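Local coordinates for SIR4-interacting protein SIF2 (Saccharomyces cerevisiae, PDB 1R5M) that antagonizes telomeric silencing in yeast, belongs to the Set3C corepressor complex and may recruit SIR4 to non-telomeric sites, at residues G227-Y232 with G241-H246; I304-D309 with V331-G336; K344-F349 with F398-N403. All blocks are in the same frame, centred on the assembly; numbering follows the deposited sequence.

Contact 1 (G227-Y232 with G241-H246); sequences GAIFVY and GKLIGH
Ile229 and Leu243 face each other as an antiparallel hydrogen-bonded pair, exchanging two backbone bonds. Leu243 N reaches Ile229 O at 2.8 Å, and Ile229 N returns to Leu243 O at 3.0 Å. The next hydrogen-bonded pair joins Val231 N to Gly241 O at 2.9 Å, and between the two lies the non-hydrogen-bonded pair Phe230-Lys242. Where the ladder ends, a water takes over: it donates to Gly227 O (2.7 Å) and Leu243 O and accepts from His246 N. This hairpin of strands 229-233 and 241-243 forms the outer half of a four-stranded WD40 propeller blade. Gly245-His246 is the GH pair leading into the following blade, where His246 bonds to Ser264 and Asp268, as in the structural tetrad of WD repeats. Apolar contacts divide between two faces. Ile229, Val231 and Leu243 share the buried one, with Val231 CG2 3.9 Å from Leu243 CG; beside them, Trp274 of the next blade touches Ile229 and Leu243. On the other face Lys242 makes a CH-pi contact with Phe230. Lys242 CG lies beside the backbone N (chi1 -62°), and the extended chain beyond runs alongside Phe230, pointing the same way. Its CE sits over one ring face, 4.0 Å from the Phe230 ring centroid and 23° off the normal, while Tyr232 OH meets the edge in plane. A serine in place of Phe230 would probably strip the lysine methylenes of the surface they lie on, freeing that chain to swing. Packing is tight farther along, where Ala228 CB meets Ile244 CD1 at 3.4 Å. Gly227 O approaches His246 CB, also at 3.4 Å, and a beta carbon on Gly227 would collide with His246 O.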
ATOM      1  N   GLY A 227       0.954  18.928  -7.742  1.00 18.43           N
ATOM      2  CA  GLY A 227      -0.113  17.949  -7.880  1.00 16.49           C
ATOM      3  C   GLY A 227      -0.232  17.230  -9.212  1.00 15.56           C
ATOM      4  O   GLY A 227      -1.121  16.396  -9.391  1.00 14.76           O
ATOM      5  N   ALA A 228       0.647  17.538 -10.157  1.00 14.70           N
ATOM      6  CA  ALA A 228       0.589  16.879 -11.451  1.00 15.59           C
ATOM      7  C   ALA A 228       1.098  15.451 -11.322  1.00 15.10           C
ATOM      8  O   ALA A 228       1.824  15.124 -10.383  1.00 16.50           O
ATOM      9  CB  ALA A 228       1.436  17.641 -12.469  1.00 16.89           C
ATOM     10  N   ILE A 229       0.687  14.601 -12.256  1.00 13.07           N
ATOM     11  CA  ILE A 229       1.144  13.214 -12.297  1.00 12.55           C
ATOM     12  C   ILE A 229       1.809  13.068 -13.661  1.00 14.04           C
ATOM     13  O   ILE A 229       1.169  13.258 -14.694  1.00 14.66           O
ATOM     14  CB  ILE A 229      -0.029  12.216 -12.188  1.00 11.82           C
ATOM     15  CG1 ILE A 229      -0.715  12.364 -10.827  1.00 10.77           C
ATOM     16  CG2 ILE A 229       0.487  10.784 -12.370  1.00 11.72           C
ATOM     17  CD1 ILE A 229      -2.104  11.740 -10.769  1.00 11.35           C
ATOM     18  N   PHE A 230       3.100  12.752 -13.660  1.00 14.08           N
ATOM     19  CA  PHE A 230       3.854  12.599 -14.902  1.00 15.07           C
ATOM     20  C   PHE A 230       3.820  11.160 -15.404  1.00 15.01           C
ATOM     21  O   PHE A 230       3.948  10.218 -14.621  1.00 14.19           O
ATOM     22  CB  PHE A 230       5.311  13.029 -14.684  1.00 15.65           C
ATOM     23  CG  PHE A 230       5.518  14.523 -14.656  1.00 18.30           C
ATOM     24  CD1 PHE A 230       4.477  15.391 -14.334  1.00 19.22           C
ATOM     25  CD2 PHE A 230       6.773  15.059 -14.927  1.00 18.99           C
ATOM     26  CE1 PHE A 230       4.684  16.771 -14.286  1.00 20.26           C
ATOM     27  CE2 PHE A 230       6.990  16.436 -14.881  1.00 20.04           C
ATOM     28  CZ  PHE A 230       5.943  17.294 -14.559  1.00 20.27           C
ATOM     29  N   VAL A 231       3.646  10.995 -16.713  1.00 14.62           N
ATOM     30  CA  VAL A 231       3.602   9.667 -17.320  1.00 14.95           C
ATOM     31  C   VAL A 231       4.898   9.448 -18.092  1.00 15.63           C
ATOM     32  O   VAL A 231       5.358  10.343 -18.804  1.00 16.12           O
ATOM     33  CB  VAL A 231       2.410   9.529 -18.297  1.00 14.87           C
ATOM     34  CG1 VAL A 231       2.264   8.080 -18.740  1.00 16.28           C
ATOM     35  CG2 VAL A 231       1.126  10.021 -17.632  1.00 14.97           C
ATOM     36  N   TYR A 232       5.480   8.261 -17.945  1.00 15.97           N
ATOM     37  CA  TYR A 232       6.731   7.930 -18.621  1.00 15.95           C
ATOM     38  C   TYR A 232       6.724   6.570 -19.298  1.00 17.67           C
ATOM     39  O   TYR A 232       5.918   5.696 -18.981  1.00 17.05           O
ATOM     40  CB  TYR A 232       7.903   7.915 -17.639  1.00 16.04           C
ATOM     41  CG  TYR A 232       8.241   9.232 -16.999  1.00 15.45           C
ATOM     42  CD1 TYR A 232       7.613   9.642 -15.824  1.00 15.54           C
ATOM     43  CD2 TYR A 232       9.216  10.060 -17.550  1.00 16.03           C
ATOM     44  CE1 TYR A 232       7.953  10.842 -15.209  1.00 17.68           C
ATOM     45  CE2 TYR A 232       9.563  11.264 -16.945  1.00 17.13           C
ATOM     46  CZ  TYR A 232       8.929  11.646 -15.774  1.00 17.31           C
ATOM     47  OH  TYR A 232       9.276  12.828 -15.165  1.00 20.16           O
ATOM     48  N   GLY A 241       3.472  12.259 -21.188  1.00 19.86           N
ATOM     49  CA  GLY A 241       2.266  13.015 -20.906  1.00 19.48           C
ATOM     50  C   GLY A 241       2.214  13.491 -19.468  1.00 19.67           C
ATOM     51  O   GLY A 241       3.024  13.081 -18.635  1.00 18.46           O
ATOM     52  N   LYS A 242       1.264  14.369 -19.178  1.00 18.29           N
ATOM     53  CA  LYS A 242       1.102  14.897 -17.834  1.00 18.55           C
ATOM     54  C   LYS A 242      -0.381  14.952 -17.493  1.00 18.23           C
ATOM     55  O   LYS A 242      -1.191  15.476 -18.261  1.00 18.85           O
ATOM     56  CB  LYS A 242       1.729  16.291 -17.733  1.00 19.89           C
ATOM     57  CG  LYS A 242       3.229  16.299 -18.004  1.00 22.32           C
ATOM     58  CD  LYS A 242       3.829  17.688 -17.859  1.00 24.66           C
ATOM     59  CE  LYS A 242       5.321  17.668 -18.157  1.00 25.62           C
ATOM     60  NZ  LYS A 242       5.942  19.014 -18.014  1.00 28.49           N
ATOM     61  N   LEU A 243      -0.728  14.381 -16.344  1.00 15.49           N
ATOM     62  CA  LEU A 243      -2.105  14.354 -15.878  1.00 14.96           C
ATOM     63  C   LEU A 243      -2.267  15.509 -14.894  1.00 14.16           C
ATOM     64  O   LEU A 243      -1.755  15.465 -13.775  1.00 14.38           O
ATOM     65  CB  LEU A 243      -2.388  13.009 -15.205  1.00 12.50           C
ATOM     66  CG  LEU A 243      -1.964  11.800 -16.050  1.00 11.77           C
ATOM     67  CD1 LEU A 243      -2.306  10.509 -15.320  1.00 12.34           C
ATOM     68  CD2 LEU A 243      -2.656  11.838 -17.407  1.00 14.86           C
ATOM     69  N   ILE A 244      -2.969  16.549 -15.333  1.00 15.44           N
ATOM     70  CA  ILE A 244      -3.174  17.740 -14.517  1.00 15.85           C
ATOM     71  C   ILE A 244      -4.576  17.804 -13.927  1.00 15.02           C
ATOM     72  O   ILE A 244      -5.565  17.609 -14.632  1.00 15.71           O
ATOM     73  CB  ILE A 244      -2.937  19.021 -15.353  1.00 17.35           C
ATOM     74  CG1 ILE A 244      -1.550  18.975 -16.003  1.00 20.12           C
ATOM     75  CG2 ILE A 244      -3.068  20.254 -14.467  1.00 19.92           C
ATOM     76  CD1 ILE A 244      -0.402  18.887 -15.018  1.00 21.41           C
ATOM     77  N   GLY A 245      -4.652  18.084 -12.631  1.00 14.58           N
ATOM     78  CA  GLY A 245      -5.945  18.168 -11.972  1.00 15.93           C
ATOM     79  C   GLY A 245      -5.861  18.345 -10.467  1.00 15.73           C
ATOM     80  O   GLY A 245      -6.544  19.197  -9.901  1.00 15.11           O
ATOM     81  N   HIS A 246      -5.031  17.544  -9.806  1.00 14.70           N
ATOM     82  CA  HIS A 246      -4.890  17.645  -8.356  1.00 14.23           C
ATOM     83  C   HIS A 246      -4.220  18.943  -7.916  1.00 15.81           C
ATOM     84  O   HIS A 246      -3.416  19.517  -8.655  1.00 17.25           O
ATOM     85  CB  HIS A 246      -4.101  16.449  -7.815  1.00 13.97           C
ATOM     86  CG  HIS A 246      -4.886  15.177  -7.779  1.00 12.14           C
ATOM     87  ND1 HIS A 246      -6.029  15.030  -7.022  1.00 12.25           N
ATOM     88  CD2 HIS A 246      -4.682  13.983  -8.388  1.00 10.94           C
ATOM     89  CE1 HIS A 246      -6.495  13.802  -7.164  1.00 11.61           C
ATOM     90  NE2 HIS A 246      -5.695  13.146  -7.986  1.00 10.95           N
TER
HETATM   91  O   HOH W   1      -3.149  15.612 -11.036  1.00 13.62           O

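Contact 2 (I304-D309 with V331-G336); sequences ISCSMD and VPIFAG
The Phe334 ring meets Met308 SD from an oblique direction, neither squarely over a face nor in line with the edge: the sulfur is 5.0 Å from the Phe334 ring centroid and 72° off its normal. This Met-aromatic contact is made through the CD2-CE2 side of the ring, with Met308 SD 3.9 Å from Phe334 CD2. Bends at chi2 and chi3 (-67° and -81°) fold the methionine chain so that its sulfur and CE also reach the Pro332 ring, the other cyclic group here. Pro332 CB lies 3.9 Å from Met308 SD and closer still, 3.3 Å, to Met308 O. One backbone bond spans the segments, from Ile333 N to Ser307 O at 3.2 Å. By contrast, the Ile333 carbonyl oxygen is buried without a partner. Deeper in, Cys306 SG occupies the crowded position between its backbone N and carbonyl carbon, and from there it touches Ile333 CG2 at 3.7 Å and Gly336 CA at 3.6 Å. A beta carbon on Gly336 would collide with that sulfur, so the absence of a side chain is what admits the close approach. Ser307 turns away from the interface, its hydroxyl bonded to Ser291 O. The strands are antiparallel in sense and belong to consecutive blades, WD 6 and WD 7. Within blade 6, Ser305 and Asp309 bond to His288, and Ser305 also to Trp315, the His-Ser-Asp-Trp tetrad characteristic of WD40 repeats, beside the join to blade 7.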
ATOM      1  N   ILE A 304     -12.755   2.828  -3.598  1.00  8.92           N
ATOM      2  CA  ILE A 304     -13.029   3.087  -2.195  1.00 10.22           C
ATOM      3  C   ILE A 304     -11.851   3.847  -1.611  1.00  9.12           C
ATOM      4  O   ILE A 304     -10.701   3.628  -1.997  1.00 10.63           O
ATOM      5  CB  ILE A 304     -13.282   1.754  -1.435  1.00  9.36           C
ATOM      6  CG1 ILE A 304     -13.766   2.039  -0.012  1.00 11.72           C
ATOM      7  CG2 ILE A 304     -12.020   0.898  -1.423  1.00 10.07           C
ATOM      8  CD1 ILE A 304     -14.335   0.810   0.684  1.00 12.08           C
ATOM      9  N   SER A 305     -12.146   4.762  -0.697  1.00  9.30           N
ATOM     10  CA  SER A 305     -11.106   5.568  -0.081  1.00  9.22           C
ATOM     11  C   SER A 305     -11.366   5.786   1.399  1.00  8.66           C
ATOM     12  O   SER A 305     -12.494   5.647   1.868  1.00 10.33           O
ATOM     13  CB  SER A 305     -11.034   6.932  -0.776  1.00 10.81           C
ATOM     14  OG  SER A 305     -12.297   7.586  -0.744  1.00 10.95           O
ATOM     15  N   CYS A 306     -10.308   6.097   2.138  1.00 10.11           N
ATOM     16  CA  CYS A 306     -10.452   6.412   3.553  1.00 10.99           C
ATOM     17  C   CYS A 306      -9.583   7.633   3.811  1.00 12.05           C
ATOM     18  O   CYS A 306      -8.609   7.892   3.092  1.00 10.25           O
ATOM     19  CB  CYS A 306     -10.101   5.225   4.460  1.00 12.73           C
ATOM     20  SG  CYS A 306      -8.493   4.496   4.250  1.00 11.83           S
ATOM     21  N   SER A 307      -9.932   8.388   4.842  1.00 12.97           N
ATOM     22  CA  SER A 307      -9.254   9.643   5.086  1.00 13.56           C
ATOM     23  C   SER A 307      -9.015  10.006   6.539  1.00 13.66           C
ATOM     24  O   SER A 307      -9.512   9.354   7.457  1.00 13.67           O
ATOM     25  CB  SER A 307     -10.088  10.740   4.404  1.00 14.20           C
ATOM     26  OG  SER A 307      -9.818  12.041   4.886  1.00 15.90           O
ATOM     27  N   MET A 308      -8.230  11.060   6.730  1.00 14.90           N
ATOM     28  CA  MET A 308      -7.945  11.551   8.064  1.00 15.24           C
ATOM     29  C   MET A 308      -9.233  12.121   8.653  1.00 15.31           C
ATOM     30  O   MET A 308      -9.298  12.406   9.849  1.00 16.09           O
ATOM     31  CB  MET A 308      -6.858  12.625   8.014  1.00 16.09           C
ATOM     32  CG  MET A 308      -5.457  12.077   7.795  1.00 18.97           C
ATOM     33  SD  MET A 308      -4.866  11.089   9.194  1.00 21.77           S
ATOM     34  CE  MET A 308      -4.310  12.377  10.323  1.00 21.55           C
ATOM     35  N   ASP A 309     -10.260  12.283   7.817  1.00 14.55           N
ATOM     36  CA  ASP A 309     -11.537  12.798   8.302  1.00 15.36           C
ATOM     37  C   ASP A 309     -12.352  11.702   8.985  1.00 15.66           C
ATOM     38  O   ASP A 309     -13.487  11.930   9.410  1.00 17.73           O
ATOM     39  CB  ASP A 309     -12.359  13.451   7.170  1.00 14.87           C
ATOM     40  CG  ASP A 309     -12.793  12.470   6.085  1.00 16.19           C
ATOM     41  OD1 ASP A 309     -12.752  11.242   6.299  1.00 14.71           O
ATOM     42  OD2 ASP A 309     -13.201  12.946   5.002  1.00 16.57           O
ATOM     43  N   VAL A 331     -12.328  10.545  14.655  1.00 25.68           N
ATOM     44  CA  VAL A 331     -11.259   9.554  14.729  1.00 21.70           C
ATOM     45  C   VAL A 331     -10.654   9.295  13.353  1.00 19.70           C
ATOM     46  O   VAL A 331     -11.222   8.572  12.536  1.00 19.05           O
ATOM     47  CB  VAL A 331     -11.766   8.219  15.312  1.00 22.22           C
ATOM     48  CG1 VAL A 331     -10.605   7.244  15.467  1.00 22.63           C
ATOM     49  CG2 VAL A 331     -12.435   8.462  16.659  1.00 21.75           C
ATOM     50  N   PRO A 332      -9.483   9.888  13.086  1.00 17.86           N
ATOM     51  CA  PRO A 332      -8.780   9.735  11.810  1.00 16.86           C
ATOM     52  C   PRO A 332      -8.426   8.292  11.471  1.00 16.00           C
ATOM     53  O   PRO A 332      -8.205   7.463  12.356  1.00 14.61           O
ATOM     54  CB  PRO A 332      -7.524  10.578  12.004  1.00 16.64           C
ATOM     55  CG  PRO A 332      -7.977  11.646  12.963  1.00 17.84           C
ATOM     56  CD  PRO A 332      -8.781  10.851  13.954  1.00 18.11           C
ATOM     57  N   ILE A 333      -8.387   7.999  10.178  1.00 14.81           N
ATOM     58  CA  ILE A 333      -8.002   6.679   9.709  1.00 13.94           C
ATOM     59  C   ILE A 333      -6.582   6.847   9.181  1.00 14.25           C
ATOM     60  O   ILE A 333      -6.303   7.787   8.430  1.00 16.06           O
ATOM     61  CB  ILE A 333      -8.926   6.186   8.581  1.00 12.95           C
ATOM     62  CG1 ILE A 333     -10.303   5.856   9.166  1.00 12.94           C
ATOM     63  CG2 ILE A 333      -8.310   4.972   7.888  1.00 13.81           C
ATOM     64  CD1 ILE A 333     -11.350   5.463   8.142  1.00 12.81           C
ATOM     65  N   PHE A 334      -5.688   5.954   9.592  1.00 13.19           N
ATOM     66  CA  PHE A 334      -4.291   6.019   9.173  1.00 14.44           C
ATOM     67  C   PHE A 334      -3.960   5.156   7.964  1.00 14.91           C
ATOM     68  O   PHE A 334      -2.981   5.414   7.262  1.00 16.66           O
ATOM     69  CB  PHE A 334      -3.374   5.618  10.333  1.00 14.71           C
ATOM     70  CG  PHE A 334      -3.230   6.675  11.395  1.00 16.76           C
ATOM     71  CD1 PHE A 334      -2.410   6.453  12.494  1.00 16.90           C
ATOM     72  CD2 PHE A 334      -3.904   7.891  11.296  1.00 16.95           C
ATOM     73  CE1 PHE A 334      -2.260   7.424  13.480  1.00 17.79           C
ATOM     74  CE2 PHE A 334      -3.758   8.871  12.281  1.00 17.68           C
ATOM     75  CZ  PHE A 334      -2.933   8.633  13.374  1.00 17.86           C
ATOM     76  N   ALA A 335      -4.762   4.125   7.724  1.00 13.27           N
ATOM     77  CA  ALA A 335      -4.516   3.244   6.588  1.00 12.92           C
ATOM     78  C   ALA A 335      -5.728   2.382   6.278  1.00 11.60           C
ATOM     79  O   ALA A 335      -6.504   2.049   7.169  1.00 11.68           O
ATOM     80  CB  ALA A 335      -3.308   2.359   6.868  1.00 14.56           C
ATOM     81  N   GLY A 336      -5.877   2.040   5.002  1.00 10.65           N
ATOM     82  CA  GLY A 336      -6.978   1.205   4.554  1.00  9.94           C
ATOM     83  C   GLY A 336      -6.451   0.222   3.525  1.00 10.52           C
ATOM     84  O   GLY A 336      -5.594   0.580   2.710  1.00 11.58           O
TER

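Contact 3 (K344-F349 with F398-N403); sequences KYAVAF and FDLSWN
Ala348 and Leu400 are the residues whose CA atoms come nearest, 7.3 Å apart, between strands that run nearly antiparallel at 162° with axes 7.5 Å apart, a spacing too wide for a shared hydrogen-bond ladder. Side chains fill the interval instead. Leu400 CG is set between the backbone N and the carbonyl carbon (chi1 66°), which sends CD1 to the opposite strand; there it meets Ala346 CB at 3.9 Å and Ala346 O at 3.8 Å. The same methyl stays near Ala348, with Leu400 CD1 to Ala348 CB at 4.3 Å. Trp402 supplies the second patch. The six-membered part of its indole lies against Lys344, CH2 being 3.6 Å from Lys344 CB, while Trp402 CZ2 lies 3.8 Å from Ala346 CB; both carbons approach the ring obliquely. Lys344 offers the indole its beta carbon but leads its amine elsewhere: bent at chi2 and chi4, the chain carries NZ to a salt bridge with Asp358 and a cation-pi contact with Tyr385. The indole N-H is likewise committed beyond the two segments, to Arg337 O on strand 333-338, a bond that helps to fix the turn of the ring. Strand 344-349 belongs to WD 7 and strand 397-402 to WD 8, so this is an interface between neighbouring propeller blades. With no hydrogen bond between the two segments, their join rests on apolar contact through two alanines, the beta carbon of Lys344, one leucine methyl and an indole, while the polar ends of Lys344 and Trp402 are satisfied by other parts of the fold.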
ATOM      1  N   LYS A 344     -13.916  -7.049   0.987  1.00 12.10           N
ATOM      2  CA  LYS A 344     -13.729  -6.519   2.335  1.00 11.12           C
ATOM      3  C   LYS A 344     -12.700  -5.399   2.342  1.00 10.49           C
ATOM      4  O   LYS A 344     -11.718  -5.448   1.605  1.00 11.67           O
ATOM      5  CB  LYS A 344     -13.261  -7.637   3.272  1.00 11.28           C
ATOM      6  CG  LYS A 344     -14.210  -8.831   3.372  1.00 13.31           C
ATOM      7  CD  LYS A 344     -15.445  -8.493   4.191  1.00 17.22           C
ATOM      8  CE  LYS A 344     -16.377  -9.694   4.316  1.00 18.29           C
ATOM      9  NZ  LYS A 344     -16.960 -10.083   2.998  1.00 19.67           N
ATOM     10  N   TYR A 345     -12.929  -4.392   3.174  1.00 10.35           N
ATOM     11  CA  TYR A 345     -12.006  -3.265   3.279  1.00 10.51           C
ATOM     12  C   TYR A 345     -11.675  -3.067   4.752  1.00 10.42           C
ATOM     13  O   TYR A 345     -12.567  -2.825   5.566  1.00 10.88           O
ATOM     14  CB  TYR A 345     -12.642  -1.992   2.708  1.00 10.19           C
ATOM     15  CG  TYR A 345     -11.645  -0.883   2.442  1.00 10.85           C
ATOM     16  CD1 TYR A 345     -10.654  -1.034   1.472  1.00 11.06           C
ATOM     17  CD2 TYR A 345     -11.690   0.312   3.156  1.00  9.73           C
ATOM     18  CE1 TYR A 345      -9.730  -0.016   1.217  1.00 10.10           C
ATOM     19  CE2 TYR A 345     -10.769   1.338   2.909  1.00 10.59           C
ATOM     20  CZ  TYR A 345      -9.794   1.164   1.938  1.00 11.35           C
ATOM     21  OH  TYR A 345      -8.890   2.170   1.678  1.00 12.55           O
ATOM     22  N   ALA A 346     -10.394  -3.177   5.089  1.00  9.90           N
ATOM     23  CA  ALA A 346      -9.947  -3.029   6.469  1.00 10.31           C
ATOM     24  C   ALA A 346      -9.267  -1.688   6.682  1.00 10.22           C
ATOM     25  O   ALA A 346      -8.415  -1.285   5.890  1.00 11.41           O
ATOM     26  CB  ALA A 346      -8.988  -4.159   6.825  1.00 10.30           C
ATOM     27  N   VAL A 347      -9.644  -0.999   7.756  1.00  9.19           N
ATOM     28  CA  VAL A 347      -9.058   0.298   8.067  1.00  9.80           C
ATOM     29  C   VAL A 347      -8.552   0.355   9.500  1.00 11.03           C
ATOM     30  O   VAL A 347      -9.112  -0.283  10.391  1.00 11.72           O
ATOM     31  CB  VAL A 347     -10.072   1.442   7.863  1.00 10.87           C
ATOM     32  CG1 VAL A 347     -10.472   1.530   6.397  1.00 12.96           C
ATOM     33  CG2 VAL A 347     -11.294   1.222   8.739  1.00 12.25           C
ATOM     34  N   ALA A 348      -7.482   1.112   9.711  1.00  9.73           N
ATOM     35  CA  ALA A 348      -6.915   1.265  11.042  1.00 10.16           C
ATOM     36  C   ALA A 348      -7.168   2.686  11.515  1.00 11.83           C
ATOM     37  O   ALA A 348      -6.701   3.645  10.900  1.00 11.25           O
ATOM     38  CB  ALA A 348      -5.418   0.981  11.012  1.00 11.38           C
ATOM     39  N   PHE A 349      -7.926   2.818  12.598  1.00 10.78           N
ATOM     40  CA  PHE A 349      -8.225   4.128  13.153  1.00 12.40           C
ATOM     41  C   PHE A 349      -7.125   4.569  14.104  1.00 12.78           C
ATOM     42  O   PHE A 349      -6.382   3.746  14.648  1.00 13.24           O
ATOM     43  CB  PHE A 349      -9.567   4.112  13.891  1.00 13.46           C
ATOM     44  CG  PHE A 349     -10.757   3.985  12.987  1.00 13.62           C
ATOM     45  CD1 PHE A 349     -11.239   2.736  12.612  1.00 14.58           C
ATOM     46  CD2 PHE A 349     -11.392   5.123  12.498  1.00 14.63           C
ATOM     47  CE1 PHE A 349     -12.342   2.622  11.763  1.00 15.35           C
ATOM     48  CE2 PHE A 349     -12.495   5.021  11.648  1.00 16.41           C
ATOM     49  CZ  PHE A 349     -12.970   3.769  11.280  1.00 15.48           C
ATOM     50  N   PHE A 398       0.035   1.694  12.525  1.00 12.09           N
ATOM     51  CA  PHE A 398       0.600   2.401  11.375  1.00 13.48           C
ATOM     52  C   PHE A 398       0.391   1.687  10.046  1.00 12.97           C
ATOM     53  O   PHE A 398       0.465   2.303   8.978  1.00 13.18           O
ATOM     54  CB  PHE A 398       2.108   2.597  11.571  1.00 16.25           C
ATOM     55  CG  PHE A 398       2.475   3.707  12.519  1.00 16.34           C
ATOM     56  CD1 PHE A 398       3.812   3.957  12.811  1.00 17.56           C
ATOM     57  CD2 PHE A 398       1.500   4.517  13.094  1.00 17.58           C
ATOM     58  CE1 PHE A 398       4.177   4.997  13.659  1.00 18.93           C
ATOM     59  CE2 PHE A 398       1.855   5.563  13.947  1.00 18.11           C
ATOM     60  CZ  PHE A 398       3.197   5.802  14.228  1.00 17.54           C
ATOM     61  N   ASP A 399       0.138   0.387  10.108  1.00 10.99           N
ATOM     62  CA  ASP A 399      -0.025  -0.387   8.889  1.00 11.39           C
ATOM     63  C   ASP A 399      -0.792  -1.675   9.134  1.00 11.05           C
ATOM     64  O   ASP A 399      -0.843  -2.182  10.256  1.00 11.14           O
ATOM     65  CB  ASP A 399       1.366  -0.714   8.322  1.00 12.73           C
ATOM     66  CG  ASP A 399       1.309  -1.575   7.073  1.00 13.33           C
ATOM     67  OD1 ASP A 399       1.717  -2.758   7.127  1.00 12.91           O
ATOM     68  OD2 ASP A 399       0.852  -1.065   6.031  1.00 15.76           O
ATOM     69  N   LEU A 400      -1.409  -2.186   8.077  1.00  9.75           N
ATOM     70  CA  LEU A 400      -2.120  -3.449   8.154  1.00 10.94           C
ATOM     71  C   LEU A 400      -2.021  -4.096   6.781  1.00 10.16           C
ATOM     72  O   LEU A 400      -1.830  -3.408   5.775  1.00 10.75           O
ATOM     73  CB  LEU A 400      -3.583  -3.245   8.579  1.00 17.23           C
ATOM     74  CG  LEU A 400      -4.608  -2.521   7.713  1.00 18.75           C
ATOM     75  CD1 LEU A 400      -5.933  -2.448   8.483  1.00 17.00           C
ATOM     76  CD2 LEU A 400      -4.124  -1.119   7.378  1.00 20.62           C
ATOM     77  N   SER A 401      -2.109  -5.419   6.741  1.00  9.38           N
ATOM     78  CA  SER A 401      -2.017  -6.131   5.473  1.00  9.18           C
ATOM     79  C   SER A 401      -2.822  -7.420   5.500  1.00 10.04           C
ATOM     80  O   SER A 401      -2.876  -8.107   6.521  1.00  9.49           O
ATOM     81  CB  SER A 401      -0.554  -6.447   5.162  1.00 12.33           C
ATOM     82  OG  SER A 401      -0.002  -7.294   6.153  1.00 17.65           O
ATOM     83  N   TRP A 402      -3.443  -7.733   4.365  1.00  8.41           N
ATOM     84  CA  TRP A 402      -4.250  -8.941   4.200  1.00  9.37           C
ATOM     85  C   TRP A 402      -3.447 -10.083   3.593  1.00 10.37           C
ATOM     86  O   TRP A 402      -2.634  -9.857   2.691  1.00 10.98           O
ATOM     87  CB  TRP A 402      -5.389  -8.721   3.207  1.00  9.25           C
ATOM     88  CG  TRP A 402      -6.514  -7.838   3.603  1.00  9.27           C
ATOM     89  CD1 TRP A 402      -6.641  -6.500   3.350  1.00  9.08           C
ATOM     90  CD2 TRP A 402      -7.746  -8.255   4.189  1.00  9.09           C
ATOM     91  NE1 TRP A 402      -7.888  -6.064   3.734  1.00  9.34           N
ATOM     92  CE2 TRP A 402      -8.585  -7.124   4.254  1.00  9.49           C
ATOM     93  CE3 TRP A 402      -8.225  -9.484   4.664  1.00  9.72           C
ATOM     94  CZ2 TRP A 402      -9.881  -7.183   4.771  1.00 10.24           C
ATOM     95  CZ3 TRP A 402      -9.516  -9.544   5.179  1.00  9.42           C
ATOM     96  CH2 TRP A 402     -10.327  -8.400   5.227  1.00  9.43           C
ATOM     97  N   ASN A 403      -3.690 -11.312   4.044  1.00 10.39           N
ATOM     98  CA  ASN A 403      -3.013 -12.431   3.404  1.00 10.65           C
ATOM     99  C   ASN A 403      -3.846 -12.668   2.138  1.00 11.21           C
ATOM    100  O   ASN A 403      -4.962 -12.148   2.020  1.00 11.18           O
ATOM    101  CB  ASN A 403      -2.921 -13.660   4.333  1.00 10.13           C
ATOM    102  CG  ASN A 403      -4.216 -14.440   4.461  1.00 10.60           C
ATOM    103  OD1 ASN A 403      -5.315 -13.895   4.396  1.00 10.62           O
ATOM    104  ND2 ASN A 403      -4.077 -15.745   4.684  1.00 11.85           N
TER

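Overall arrangement
The contacts follow one another along the chain as 1, 2 and 3. Contact 1 lies within one four-stranded blade, whereas contacts 2 and 3 each join the second strand of a blade to the first of the next or the reverse, between WD 6 and WD 7 and between WD 7 and WD 8. Centres of contacts 2 and 3 are 11 Å apart, and they meet in blade 7, where neighbouring strands 333-338 and 344-349 pair through probable hydrogen bonds such as Phe334 N to Ala348 O (2.8 Å). The centre of contact 1 is about 24 Å from that of contact 2 and about 28 Å from that of contact 3, on the opposite side of the chain's centre from contact 3. Together they sample the pairing and packing that build the propeller.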